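Local coordinates for protein putative polyketide cyclase (PDB 3F8H) that is of unknown function but has a SnoaL-like fold and may act as a polyketide cyclase, at residues E45-H50 with G130-V135; S71-E76 with A104-L109; G108-R113 with S142-Q147. All coordinates share one frame; numbering follows the deposited sequence. Where two conformers were deposited one is given.

Interaction 1. Residues E45-H50 with G130-V135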
ATOM      1  N   GLU A  45      -5.585 -16.265  15.669  1.00 45.14           N
ATOM      2  CA  GLU A  45      -6.052 -17.546  15.152  1.00 45.97           C
ATOM      3  C   GLU A  45      -6.973 -17.325  13.976  1.00 44.25           C
ATOM      4  O   GLU A  45      -7.105 -18.157  13.087  1.00 44.87           O
ATOM      5  CB  GLU A  45      -6.771 -18.342  16.245  1.00 48.37           C
ATOM      6  CG  GLU A  45      -5.845 -18.869  17.331  1.00 56.85           C
ATOM      7  CD  GLU A  45      -5.028 -20.051  16.856  1.00 65.55           C
ATOM      8  OE1 GLU A  45      -5.114 -20.369  15.654  1.00 66.28           O
ATOM      9  OE2 GLU A  45      -4.338 -20.691  17.686  1.00 73.83           O
ATOM     10  N   ASP A  46      -7.594 -16.166  13.957  1.00 43.60           N
ATOM     11  CA  ASP A  46      -8.558 -15.824  12.873  1.00 44.07           C
ATOM     12  C   ASP A  46      -8.001 -14.838  11.827  1.00 42.70           C
ATOM     13  O   ASP A  46      -8.708 -14.202  11.044  1.00 43.32           O
ATOM     14  CB  ASP A  46      -9.846 -15.334  13.468  1.00 46.42           C
ATOM     15  CG  ASP A  46      -9.677 -14.070  14.271  1.00 52.54           C
ATOM     16  OD1 ASP A  46      -8.533 -13.716  14.630  1.00 57.18           O
ATOM     17  OD2 ASP A  46     -10.710 -13.444  14.551  1.00 59.18           O
ATOM     18  N   VAL A  47      -6.696 -14.781  11.769  1.00 40.19           N
ATOM     19  CA  VAL A  47      -6.036 -13.856  10.835  1.00 39.00           C
ATOM     20  C   VAL A  47      -6.553 -14.006   9.386  1.00 41.43           C
ATOM     21  O   VAL A  47      -6.706 -15.108   8.857  1.00 41.76           O
ATOM     22  CB  VAL A  47      -4.520 -14.007  10.872  1.00 38.96           C
ATOM     23  CG1 VAL A  47      -4.112 -15.427  10.361  1.00 41.48           C
ATOM     24  CG2 VAL A  47      -3.846 -12.838  10.092  1.00 37.95           C
ATOM     25  N   ALA A  48      -6.882 -12.853   8.806  1.00 40.23           N
ATOM     26  CA  ALA A  48      -7.311 -12.733   7.445  1.00 40.82           C
ATOM     27  C   ALA A  48      -6.198 -12.145   6.613  1.00 41.47           C
ATOM     28  O   ALA A  48      -5.897 -10.954   6.686  1.00 43.05           O
ATOM     29  CB  ALA A  48      -8.614 -11.886   7.316  1.00 41.56           C
ATOM     30  N   HIS A  49      -5.642 -13.019   5.766  1.00 41.43           N
ATOM     31  CA  HIS A  49      -4.573 -12.700   4.840  1.00 40.40           C
ATOM     32  C   HIS A  49      -5.199 -12.430   3.482  1.00 42.81           C
ATOM     33  O   HIS A  49      -5.702 -13.310   2.778  1.00 41.36           O
ATOM     34  CB  HIS A  49      -3.569 -13.824   4.810  1.00 41.66           C
ATOM     35  CG  HIS A  49      -2.456 -13.634   3.832  1.00 37.48           C
ATOM     36  ND1 HIS A  49      -1.801 -14.706   3.252  1.00 42.50           N
ATOM     37  CD2 HIS A  49      -1.877 -12.521   3.329  1.00 39.94           C
ATOM     38  CE1 HIS A  49      -0.854 -14.257   2.455  1.00 41.32           C
ATOM     39  NE2 HIS A  49      -0.890 -12.934   2.467  1.00 40.89           N
ATOM     40  N   HIS A  50      -5.204 -11.148   3.160  1.00 43.04           N
ATOM     41  CA  HIS A  50      -5.837 -10.656   1.933  1.00 44.39           C
ATOM     42  C   HIS A  50      -4.861 -10.725   0.786  1.00 44.50           C
ATOM     43  O   HIS A  50      -4.071  -9.821   0.586  1.00 46.70           O
ATOM     44  CB  HIS A  50      -6.343  -9.216   2.099  1.00 42.87           C
ATOM     45  CG  HIS A  50      -7.510  -9.090   3.032  1.00 42.83           C
ATOM     46  ND1 HIS A  50      -8.688  -8.468   2.675  1.00 43.40           N
ATOM     47  CD2 HIS A  50      -7.687  -9.522   4.300  1.00 45.43           C
ATOM     48  CE1 HIS A  50      -9.532  -8.511   3.687  1.00 44.22           C
ATOM     49  NE2 HIS A  50      -8.949  -9.137   4.692  1.00 41.03           N
ATOM     50  N   GLY A 130      -3.346  -7.058  20.531  1.00 39.88           N
ATOM     51  CA  GLY A 130      -1.893  -7.106  20.227  1.00 41.41           C
ATOM     52  C   GLY A 130      -1.438  -8.043  19.114  1.00 42.41           C
ATOM     53  O   GLY A 130      -0.242  -8.206  18.827  1.00 42.74           O
ATOM     54  N   LEU A 131      -2.413  -8.679  18.510  1.00 41.59           N
ATOM     55  CA  LEU A 131      -2.176  -9.611  17.457  1.00 42.55           C
ATOM     56  C   LEU A 131      -2.745  -9.143  16.117  1.00 41.33           C
ATOM     57  O   LEU A 131      -3.773  -8.526  16.023  1.00 41.57           O
ATOM     58  CB  LEU A 131      -2.773 -10.962  17.836  1.00 43.90           C
ATOM     59  CG  LEU A 131      -2.124 -11.563  19.105  1.00 46.90           C
ATOM     60  CD1 LEU A 131      -2.805 -12.846  19.497  1.00 47.94           C
ATOM     61  CD2 LEU A 131      -0.621 -11.788  18.849  1.00 45.24           C
ATOM     62  N   ILE A 132      -2.027  -9.484  15.070  1.00 41.25           N
ATOM     63  CA  ILE A 132      -2.436  -9.138  13.713  1.00 40.98           C
ATOM     64  C   ILE A 132      -3.637  -9.961  13.294  1.00 41.23           C
ATOM     65  O   ILE A 132      -3.580 -11.187  13.276  1.00 40.60           O
ATOM     66  CB  ILE A 132      -1.300  -9.358  12.709  1.00 41.37           C
ATOM     67  CG1 ILE A 132      -0.142  -8.395  13.021  1.00 42.68           C
ATOM     68  CG2 ILE A 132      -1.843  -9.159  11.254  1.00 41.07           C
ATOM     69  CD1 ILE A 132       1.193  -8.788  12.315  1.00 43.54           C
ATOM     70  N   THR A 133      -4.732  -9.284  12.969  1.00 40.37           N
ATOM     71  CA  THR A 133      -5.964  -9.967  12.568  1.00 39.06           C
ATOM     72  C   THR A 133      -6.239  -9.855  11.070  1.00 40.01           C
ATOM     73  O   THR A 133      -7.157 -10.491  10.509  1.00 38.63           O
ATOM     74  CB  THR A 133      -7.194  -9.405  13.317  1.00 41.96           C
ATOM     75  OG1 THR A 133      -7.344  -8.020  12.996  1.00 40.16           O
ATOM     76  CG2 THR A 133      -7.066  -9.611  14.873  1.00 41.20           C
ATOM     77  N   ARG A 134      -5.479  -8.971  10.459  1.00 39.23           N
ATOM     78  CA  ARG A 134      -5.501  -8.784   9.009  1.00 39.94           C
ATOM     79  C   ARG A 134      -4.199  -8.235   8.494  1.00 41.05           C
ATOM     80  O   ARG A 134      -3.590  -7.351   9.096  1.00 41.72           O
ATOM     81  CB  ARG A 134      -6.573  -7.787   8.569  1.00 41.37           C
ATOM     82  CG  ARG A 134      -6.312  -7.470   7.104  1.00 50.57           C
ATOM     83  CD  ARG A 134      -7.191  -6.471   6.530  1.00 53.57           C
ATOM     84  NE  ARG A 134      -7.104  -5.127   7.106  1.00 52.44           N
ATOM     85  CZ  ARG A 134      -6.552  -4.066   6.516  1.00 51.57           C
ATOM     86  NH1 ARG A 134      -5.961  -4.138   5.323  1.00 46.13           N
ATOM     87  NH2 ARG A 134      -6.608  -2.912   7.148  1.00 48.77           N
ATOM     88  N   VAL A 135      -3.848  -8.747   7.329  1.00 41.97           N
ATOM     89  CA  VAL A 135      -2.626  -8.418   6.597  0.50 42.86           C
ATOM     90  C   VAL A 135      -2.918  -8.256   5.119  1.00 42.31           C
ATOM     91  O   VAL A 135      -3.452  -9.174   4.503  1.00 41.27           O
ATOM     92  CB  VAL A 135      -1.583  -9.585   6.664  0.50 44.37           C
ATOM     93  CG1 VAL A 135      -0.444  -9.342   5.687  0.50 44.66           C
ATOM     94  CG2 VAL A 135      -1.060  -9.793   8.055  0.50 48.28           C
TER
HETATM   95  O   HOH W   1      -9.651 -11.582  11.197  1.00 49.99           O
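Strands 47-50 and 131-135 run parallel, their axes 33° apart, and three backbone hydrogen bonds join them. Ala48 N donates to Thr133 O at 2.9 Å. Val135 N donates to Ala48 O at 3.1 Å. His50 N donates to Val135 O at 3.0 Å. Thr133 and Arg134 both face Asp126 on strand 115-128, a classic beta bulge.

Ala48 and Arg134 share one face of the sheet. Arg134 CG is anti to the backbone N (chi1 169°), which carries the chain over to His50 on the neighbouring strand. There Arg134 CD lies over one face of the imidazole, toward its rim, in a CH-pi contact 4.0 Å from the ring centroid. The guanidinium goes on to Asp126 and to Glu95 of the second subunit, with a salt bridge to each. Val47 CG2 rests on Ile132 O at 3.6 Å and also meets Ile132 CG2. On the face opposite Ala48 and Arg134, His49 turns its ring edge to Val135 O. Phe63 and Phe66 meet the His49 ring edge-to-face.

At the N-terminal end of the pairing, by the corner at Asp46, a water donates to both Asp46 O and Thr133 O. The backbone thus sets the pairing. The arginine's aliphatic part packs on the His50 ring, while its guanidinium pairs with acids of its own chain and of the second subunit.

Interaction 2. Residues S71-E76 with A104-L109; sequences SHCYKE and ATDEGL
Ala104 closes on the end of helix 60-73, where its N donates to Cys73 O at 3.1 Å. Tyr74 is the first residue to leave helical geometry, and the chain runs on as strand 74-85. The loop after strand 91-102 therefore ties down the corner between helix and strand.

The tight part lies around Cys73 and Tyr74. Cys73 CB sits 3.3 Å from Ala104 O, and SG lies against Asp106 CB. Tyr74 CG is anti to the carbonyl carbon (chi1 -46°), which sends the ring out to the loop. Its hydroxyl donates to Asp106 OD2 (2.9 Å) on the anti lone pair of that oxygen. Ring and carboxylate planes stand 69° apart. The other carboxylate oxygen, OD1, is hydrogen-bonded to His69 NE2, so both oxygens are held. Leu109 CD1 comes to 3.7 Å from Tyr74 OH. A type II turn, closed by Leu109 N to Asp106 O, brings it there. A phenylalanine in place of Tyr74 would probably leave Asp106 OD2 without this donor and the carboxylate less firmly oriented.

The outer side is looser. Ala104 CB lies over one face of the exposed His72 ring, 3.8 Å from its centroid, as a CH-pi contact. At the edge of that ring a water links His72 NE2 to Thr105 O, to which it donates.

The chemistry is thus mixed. A backbone bond and a carboxylate hydrogen-bonded at both oxygens hold the inner side, with the Cys73 thiol packed against them, while one methyl and one water join the outer side.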
ATOM      1  N   SER A  71       8.896 -19.451   0.778  1.00 43.12           N
ATOM      2  CA  SER A  71      10.222 -19.892   1.202  1.00 44.75           C
ATOM      3  C   SER A  71      10.906 -20.650   0.065  1.00 44.71           C
ATOM      4  O   SER A  71      12.136 -20.607  -0.163  1.00 43.76           O
ATOM      5  CB  SER A  71      10.047 -20.774   2.446  1.00 44.90           C
ATOM      6  OG  SER A  71      11.288 -21.079   2.961  1.00 54.24           O
ATOM      7  N   HIS A  72      10.046 -21.289  -0.702  1.00 42.77           N
ATOM      8  CA  HIS A  72      10.471 -22.089  -1.829  1.00 42.89           C
ATOM      9  C   HIS A  72      10.817 -21.191  -3.020  1.00 41.20           C
ATOM     10  O   HIS A  72      11.804 -21.368  -3.672  1.00 38.45           O
ATOM     11  CB  HIS A  72       9.347 -23.056  -2.249  1.00 42.89           C
ATOM     12  CG  HIS A  72       9.626 -23.806  -3.510  1.00 45.93           C
ATOM     13  ND1 HIS A  72      10.555 -24.819  -3.585  1.00 47.26           N
ATOM     14  CD2 HIS A  72       9.050 -23.731  -4.733  1.00 43.41           C
ATOM     15  CE1 HIS A  72      10.570 -25.309  -4.812  1.00 45.12           C
ATOM     16  NE2 HIS A  72       9.655 -24.676  -5.524  1.00 46.05           N
ATOM     17  N   CYS A  73      10.006 -20.182  -3.239  1.00 41.16           N
ATOM     18  CA  CYS A  73      10.153 -19.365  -4.444  1.00 43.52           C
ATOM     19  C   CYS A  73      11.099 -18.189  -4.347  1.00 44.11           C
ATOM     20  O   CYS A  73      11.709 -17.794  -5.344  1.00 44.76           O
ATOM     21  CB  CYS A  73       8.808 -18.830  -4.883  1.00 43.31           C
ATOM     22  SG  CYS A  73       7.600 -20.072  -5.381  1.00 48.44           S
ATOM     23  N   TYR A  74      11.202 -17.634  -3.152  1.00 43.95           N
ATOM     24  CA  TYR A  74      11.944 -16.381  -2.953  1.00 44.20           C
ATOM     25  C   TYR A  74      12.781 -16.330  -1.713  1.00 43.90           C
ATOM     26  O   TYR A  74      12.434 -16.908  -0.698  1.00 42.52           O
ATOM     27  CB  TYR A  74      10.975 -15.188  -2.789  1.00 43.69           C
ATOM     28  CG  TYR A  74       9.852 -15.124  -3.784  1.00 45.71           C
ATOM     29  CD1 TYR A  74      10.038 -14.574  -5.033  1.00 44.73           C
ATOM     30  CD2 TYR A  74       8.601 -15.618  -3.472  1.00 46.13           C
ATOM     31  CE1 TYR A  74       9.020 -14.543  -5.947  1.00 45.48           C
ATOM     32  CE2 TYR A  74       7.587 -15.616  -4.394  1.00 44.50           C
ATOM     33  CZ  TYR A  74       7.807 -15.066  -5.632  1.00 44.99           C
ATOM     34  OH  TYR A  74       6.806 -15.024  -6.568  1.00 45.49           O
ATOM     35  N   LYS A  75      13.882 -15.599  -1.824  1.00 43.95           N
ATOM     36  CA  LYS A  75      14.671 -15.219  -0.642  1.00 44.86           C
ATOM     37  C   LYS A  75      14.749 -13.707  -0.658  1.00 44.08           C
ATOM     38  O   LYS A  75      15.290 -13.130  -1.592  1.00 44.70           O
ATOM     39  CB  LYS A  75      16.070 -15.804  -0.639  1.00 46.30           C
ATOM     40  CG  LYS A  75      16.881 -15.353   0.598  1.00 51.16           C
ATOM     41  CD  LYS A  75      16.120 -15.592   1.964  1.00 60.41           C
ATOM     42  CE  LYS A  75      16.905 -15.043   3.212  1.00 60.14           C
ATOM     43  NZ  LYS A  75      16.254 -15.235   4.555  1.00 59.37           N
ATOM     44  N   GLU A  76      14.237 -13.090   0.399  1.00 42.98           N
ATOM     45  CA  GLU A  76      14.141 -11.650   0.478  1.00 45.10           C
ATOM     46  C   GLU A  76      14.518 -11.090   1.822  1.00 45.11           C
ATOM     47  O   GLU A  76      14.365 -11.731   2.859  1.00 44.65           O
ATOM     48  CB  GLU A  76      12.678 -11.205   0.254  1.00 47.17           C
ATOM     49  CG  GLU A  76      12.020 -11.760  -0.950  1.00 52.92           C
ATOM     50  CD  GLU A  76      10.623 -11.204  -1.182  1.00 51.96           C
ATOM     51  OE1 GLU A  76       9.898 -10.894  -0.208  1.00 49.96           O
ATOM     52  OE2 GLU A  76      10.252 -11.117  -2.375  1.00 53.46           O
ATOM     53  N   ALA A 104      12.663 -20.064  -7.264  1.00 40.88           N
ATOM     54  CA  ALA A 104      11.866 -21.066  -7.962  1.00 41.43           C
ATOM     55  C   ALA A 104      10.577 -20.484  -8.466  1.00 41.14           C
ATOM     56  O   ALA A 104       9.998 -19.619  -7.853  1.00 41.67           O
ATOM     57  CB  ALA A 104      11.616 -22.311  -7.054  1.00 41.29           C
ATOM     58  N   THR A 105      10.131 -20.973  -9.601  1.00 42.21           N
ATOM     59  CA  THR A 105       8.962 -20.402 -10.271  1.00 43.56           C
ATOM     60  C   THR A 105       7.672 -20.449  -9.486  1.00 46.29           C
ATOM     61  O   THR A 105       7.286 -21.475  -8.912  1.00 47.39           O
ATOM     62  CB  THR A 105       8.756 -21.043 -11.651  1.00 43.27           C
ATOM     63  OG1 THR A 105       9.964 -20.914 -12.401  1.00 42.34           O
ATOM     64  CG2 THR A 105       7.608 -20.385 -12.420  1.00 42.56           C
ATOM     65  N   ASP A 106       7.034 -19.291  -9.434  1.00 45.98           N
ATOM     66  CA  ASP A 106       5.747 -19.133  -8.761  1.00 48.30           C
ATOM     67  C   ASP A 106       4.682 -19.133  -9.847  1.00 51.75           C
ATOM     68  O   ASP A 106       4.700 -18.317 -10.767  1.00 53.06           O
ATOM     69  CB  ASP A 106       5.717 -17.843  -7.976  1.00 47.67           C
ATOM     70  CG  ASP A 106       4.626 -17.811  -6.927  1.00 49.90           C
ATOM     71  OD1 ASP A 106       3.810 -18.747  -6.807  1.00 50.84           O
ATOM     72  OD2 ASP A 106       4.591 -16.819  -6.184  1.00 50.96           O
ATOM     73  N   GLU A 107       3.788 -20.103  -9.749  1.00 53.93           N
ATOM     74  CA  GLU A 107       2.730 -20.331 -10.751  1.00 54.33           C
ATOM     75  C   GLU A 107       2.122 -19.074 -11.325  1.00 54.14           C
ATOM     76  O   GLU A 107       1.464 -18.299 -10.640  1.00 54.94           O
ATOM     77  CB  GLU A 107       1.601 -21.187 -10.150  1.00 55.80           C
ATOM     78  N   GLY A 108       2.329 -18.896 -12.616  1.00 54.44           N
ATOM     79  CA  GLY A 108       1.735 -17.764 -13.325  1.00 52.98           C
ATOM     80  C   GLY A 108       2.655 -16.578 -13.441  1.00 51.46           C
ATOM     81  O   GLY A 108       2.355 -15.618 -14.120  1.00 51.48           O
ATOM     82  N   LEU A 109       3.770 -16.662 -12.746  1.00 48.91           N
ATOM     83  CA  LEU A 109       4.789 -15.612 -12.796  1.00 47.24           C
ATOM     84  C   LEU A 109       5.923 -16.062 -13.719  1.00 47.15           C
ATOM     85  O   LEU A 109       5.944 -17.210 -14.139  1.00 46.79           O
ATOM     86  CB  LEU A 109       5.250 -15.271 -11.397  1.00 46.18           C
ATOM     87  CG  LEU A 109       4.163 -14.441 -10.730  1.00 44.95           C
ATOM     88  CD1 LEU A 109       4.484 -14.155  -9.257  1.00 45.03           C
ATOM     89  CD2 LEU A 109       4.007 -13.129 -11.536  1.00 44.39           C
TER
HETATM   90  O   HOH W   2       8.521 -23.798  -8.380  1.00 45.51           O

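Interaction 3. Residues G108-R113 with S142-Q147; sequences GLPEAR and SDWIKQ
Leu109 and Pro110 press on Trp144 and Ile145, joining the loop between strands 91-102 and 115-128 to the C-terminal helix 141-149. In this SnoaL-like fold, a curved mixed sheet carries helices, and Trp144 anchors the last helix on it. No hydrogen bond crosses between the two segments. The contact is apolar and rests on the fit of the side chains.

The main bump is the far corner of the indole. Trp144 CG is anti to the backbone N (chi1 -178°), and this swings the six-membered ring away from the helix toward the loop. Its CZ3 corner enters a shallow hollow formed by Leu109 and Pro110. Both leucine methyls take part: CD1 and CD2 each lie 3.9 Å from CZ3, with CD2 at the ring edge, near its plane. The leucine side chain crosses the indole at about a right angle, and both its methyls approach from one side of the indole plane. Pro110 CD comes from the other side, 4.0 Å from CZ3, so the corner sits between leucine and proline.

A second, smaller fit lies beside the first. Pro110 CG meets the Ile145 branch methyl CG2 at 4.1 Å, the two side chains crossing at about a right angle. The proline continues along the helix to Val148 and Ser149.

The indole is wedged from other directions too. Tyr102 and Tyr117 each meet it edge-to-face, and Leu119 touches it from strand 115-128. Pro110 O accepts a hydrogen bond from Tyr102 OH, so the proline is tied to the sheet by its carbonyl. On the helix side, the same leucine methyl that meets the indole edge also touches the isoleucine tip, with Ile145 CD1 4.2 Å from Leu109 CD2.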
ATOM      1  N   GLY A 108       2.329 -18.896 -12.616  1.00 54.44           N
ATOM      2  CA  GLY A 108       1.735 -17.764 -13.325  1.00 52.98           C
ATOM      3  C   GLY A 108       2.655 -16.578 -13.441  1.00 51.46           C
ATOM      4  O   GLY A 108       2.355 -15.618 -14.120  1.00 51.48           O
ATOM      5  N   LEU A 109       3.770 -16.662 -12.746  1.00 48.91           N
ATOM      6  CA  LEU A 109       4.789 -15.612 -12.796  1.00 47.24           C
ATOM      7  C   LEU A 109       5.923 -16.062 -13.719  1.00 47.15           C
ATOM      8  O   LEU A 109       5.944 -17.210 -14.139  1.00 46.79           O
ATOM      9  CB  LEU A 109       5.250 -15.271 -11.397  1.00 46.18           C
ATOM     10  CG  LEU A 109       4.163 -14.441 -10.730  1.00 44.95           C
ATOM     11  CD1 LEU A 109       4.484 -14.155  -9.257  1.00 45.03           C
ATOM     12  CD2 LEU A 109       4.007 -13.129 -11.536  1.00 44.39           C
ATOM     13  N   PRO A 110       6.845 -15.162 -14.089  1.00 46.22           N
ATOM     14  CA  PRO A 110       7.864 -15.686 -14.989  1.00 45.38           C
ATOM     15  C   PRO A 110       8.759 -16.748 -14.401  1.00 45.40           C
ATOM     16  O   PRO A 110       8.765 -17.015 -13.200  1.00 43.06           O
ATOM     17  CB  PRO A 110       8.708 -14.469 -15.343  1.00 45.40           C
ATOM     18  CG  PRO A 110       7.857 -13.282 -15.026  1.00 43.96           C
ATOM     19  CD  PRO A 110       6.902 -13.697 -13.951  1.00 46.77           C
ATOM     20  N   GLU A 111       9.558 -17.315 -15.284  1.00 45.59           N
ATOM     21  CA  GLU A 111      10.462 -18.392 -14.900  1.00 46.85           C
ATOM     22  C   GLU A 111      11.537 -17.882 -13.971  1.00 46.90           C
ATOM     23  O   GLU A 111      12.148 -16.850 -14.202  1.00 44.82           O
ATOM     24  CB  GLU A 111      11.092 -19.047 -16.124  1.00 48.81           C
ATOM     25  CG  GLU A 111      12.049 -20.206 -15.797  1.00 54.76           C
ATOM     26  CD  GLU A 111      12.771 -20.738 -17.036  1.00 59.83           C
ATOM     27  OE1 GLU A 111      12.283 -20.496 -18.155  1.00 63.64           O
ATOM     28  OE2 GLU A 111      13.823 -21.401 -16.890  1.00 66.86           O
ATOM     29  N   ALA A 112      11.744 -18.625 -12.891  1.00 47.60           N
ATOM     30  CA  ALA A 112      12.815 -18.300 -11.913  1.00 47.08           C
ATOM     31  C   ALA A 112      14.157 -18.696 -12.520  1.00 46.19           C
ATOM     32  O   ALA A 112      14.316 -19.777 -13.062  1.00 45.12           O
ATOM     33  CB  ALA A 112      12.611 -19.020 -10.585  1.00 46.27           C
ATOM     34  N   ARG A 113      15.110 -17.782 -12.411  1.00 45.73           N
ATOM     35  CA  ARG A 113      16.463 -17.989 -12.926  1.00 45.09           C
ATOM     36  C   ARG A 113      17.479 -17.342 -11.998  1.00 45.07           C
ATOM     37  O   ARG A 113      18.556 -16.960 -12.410  1.00 45.16           O
ATOM     38  CB  ARG A 113      16.604 -17.397 -14.344  1.00 45.65           C
ATOM     39  CG  ARG A 113      15.642 -17.989 -15.371  1.00 44.70           C
ATOM     40  CD  ARG A 113      15.763 -17.315 -16.745  1.00 48.24           C
ATOM     41  NE  ARG A 113      15.176 -15.969 -16.781  1.00 55.27           N
ATOM     42  CZ  ARG A 113      15.876 -14.840 -16.680  1.00 58.77           C
ATOM     43  NH1 ARG A 113      17.200 -14.882 -16.578  1.00 59.50           N
ATOM     44  NH2 ARG A 113      15.252 -13.659 -16.716  1.00 60.00           N
ATOM     45  N   SER A 142       3.802  -5.086 -12.005  1.00 41.87           N
ATOM     46  CA  SER A 142       4.257  -4.867 -13.347  1.00 42.87           C
ATOM     47  C   SER A 142       5.756  -4.617 -13.342  1.00 41.53           C
ATOM     48  O   SER A 142       6.464  -5.119 -14.182  1.00 40.92           O
ATOM     49  CB  SER A 142       3.558  -3.665 -13.965  1.00 43.94           C
ATOM     50  OG  SER A 142       2.203  -3.964 -14.133  1.00 53.04           O
ATOM     51  N   ASP A 143       6.202  -3.824 -12.377  1.00 40.61           N
ATOM     52  CA  ASP A 143       7.607  -3.472 -12.244  1.00 40.30           C
ATOM     53  C   ASP A 143       8.424  -4.679 -11.876  1.00 39.64           C
ATOM     54  O   ASP A 143       9.514  -4.923 -12.427  1.00 36.99           O
ATOM     55  CB  ASP A 143       7.845  -2.388 -11.188  1.00 41.07           C
ATOM     56  CG  ASP A 143       9.315  -2.054 -11.035  1.00 42.84           C
ATOM     57  OD1 ASP A 143       9.913  -1.681 -12.051  1.00 52.59           O
ATOM     58  OD2 ASP A 143       9.875  -2.146  -9.915  1.00 48.06           O
ATOM     59  N   TRP A 144       7.882  -5.462 -10.959  1.00 38.81           N
ATOM     60  CA  TRP A 144       8.576  -6.674 -10.554  1.00 40.14           C
ATOM     61  C   TRP A 144       8.790  -7.603 -11.746  1.00 40.23           C
ATOM     62  O   TRP A 144       9.875  -8.140 -11.928  1.00 38.85           O
ATOM     63  CB  TRP A 144       7.866  -7.422  -9.419  1.00 42.65           C
ATOM     64  CG  TRP A 144       8.643  -8.655  -8.994  1.00 42.02           C
ATOM     65  CD1 TRP A 144       9.736  -8.700  -8.156  1.00 46.77           C
ATOM     66  CD2 TRP A 144       8.402 -10.005  -9.403  1.00 38.90           C
ATOM     67  NE1 TRP A 144      10.197 -10.003  -8.046  1.00 43.68           N
ATOM     68  CE2 TRP A 144       9.385 -10.817  -8.788  1.00 42.28           C
ATOM     69  CE3 TRP A 144       7.460 -10.608 -10.240  1.00 39.41           C
ATOM     70  CZ2 TRP A 144       9.440 -12.183  -8.978  1.00 41.74           C
ATOM     71  CZ3 TRP A 144       7.515 -11.963 -10.414  1.00 42.67           C
ATOM     72  CH2 TRP A 144       8.507 -12.737  -9.793  1.00 37.56           C
ATOM     73  N   ILE A 145       7.748  -7.766 -12.540  1.00 39.26           N
ATOM     74  CA  ILE A 145       7.774  -8.662 -13.688  1.00 40.10           C
ATOM     75  C   ILE A 145       8.799  -8.196 -14.694  1.00 41.71           C
ATOM     76  O   ILE A 145       9.492  -9.001 -15.351  1.00 40.87           O
ATOM     77  CB  ILE A 145       6.394  -8.780 -14.381  1.00 39.70           C
ATOM     78  CG1 ILE A 145       5.446  -9.586 -13.473  1.00 42.07           C
ATOM     79  CG2 ILE A 145       6.539  -9.457 -15.749  1.00 41.81           C
ATOM     80  CD1 ILE A 145       4.072  -9.749 -14.047  1.00 44.57           C
ATOM     81  N   LYS A 146       8.906  -6.879 -14.776  1.00 41.93           N
ATOM     82  CA  LYS A 146       9.846  -6.261 -15.699  1.00 44.40           C
ATOM     83  C   LYS A 146      11.269  -6.601 -15.241  1.00 43.25           C
ATOM     84  O   LYS A 146      12.099  -7.057 -16.015  1.00 41.53           O
ATOM     85  CB  LYS A 146       9.627  -4.741 -15.765  1.00 45.66           C
ATOM     86  CG  LYS A 146      10.621  -4.017 -16.631  1.00 49.59           C
ATOM     87  N   GLN A 147      11.496  -6.450 -13.947  1.00 43.24           N
ATOM     88  CA  GLN A 147      12.817  -6.698 -13.367  1.00 42.51           C
ATOM     89  C   GLN A 147      13.307  -8.131 -13.581  1.00 42.75           C
ATOM     90  O   GLN A 147      14.450  -8.343 -13.933  1.00 41.88           O
ATOM     91  CB  GLN A 147      12.850  -6.378 -11.861  1.00 42.84           C
ATOM     92  CG  GLN A 147      12.788  -4.901 -11.515  1.00 42.50           C
ATOM     93  CD  GLN A 147      12.999  -4.631 -10.046  1.00 42.08           C
ATOM     94  OE1 GLN A 147      13.941  -5.125  -9.458  1.00 39.90           O
ATOM     95  NE2 GLN A 147      12.123  -3.806  -9.441  1.00 45.58           N
TER

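How the interactions relate
Interaction 1 belongs to the sheet itself and is partly buried. It pairs two parallel strands through their backbones, and the charge of Arg134 reaches the second subunit. Interactions 2 and 3 lie close together, their centres 10 Å apart, and well away from interaction 1, at 23 and 28 Å from its centre. They hold one loop from two sides and share Leu109. Interaction 2, a surface contact, ties the loop to the end of helix 60-73 by polar bonds and a water. Interaction 3, partly buried, sets it against helix 141-149 by apolar contacts. Thr105 OG1 and Ala112 N, probably hydrogen-bonded, link the two.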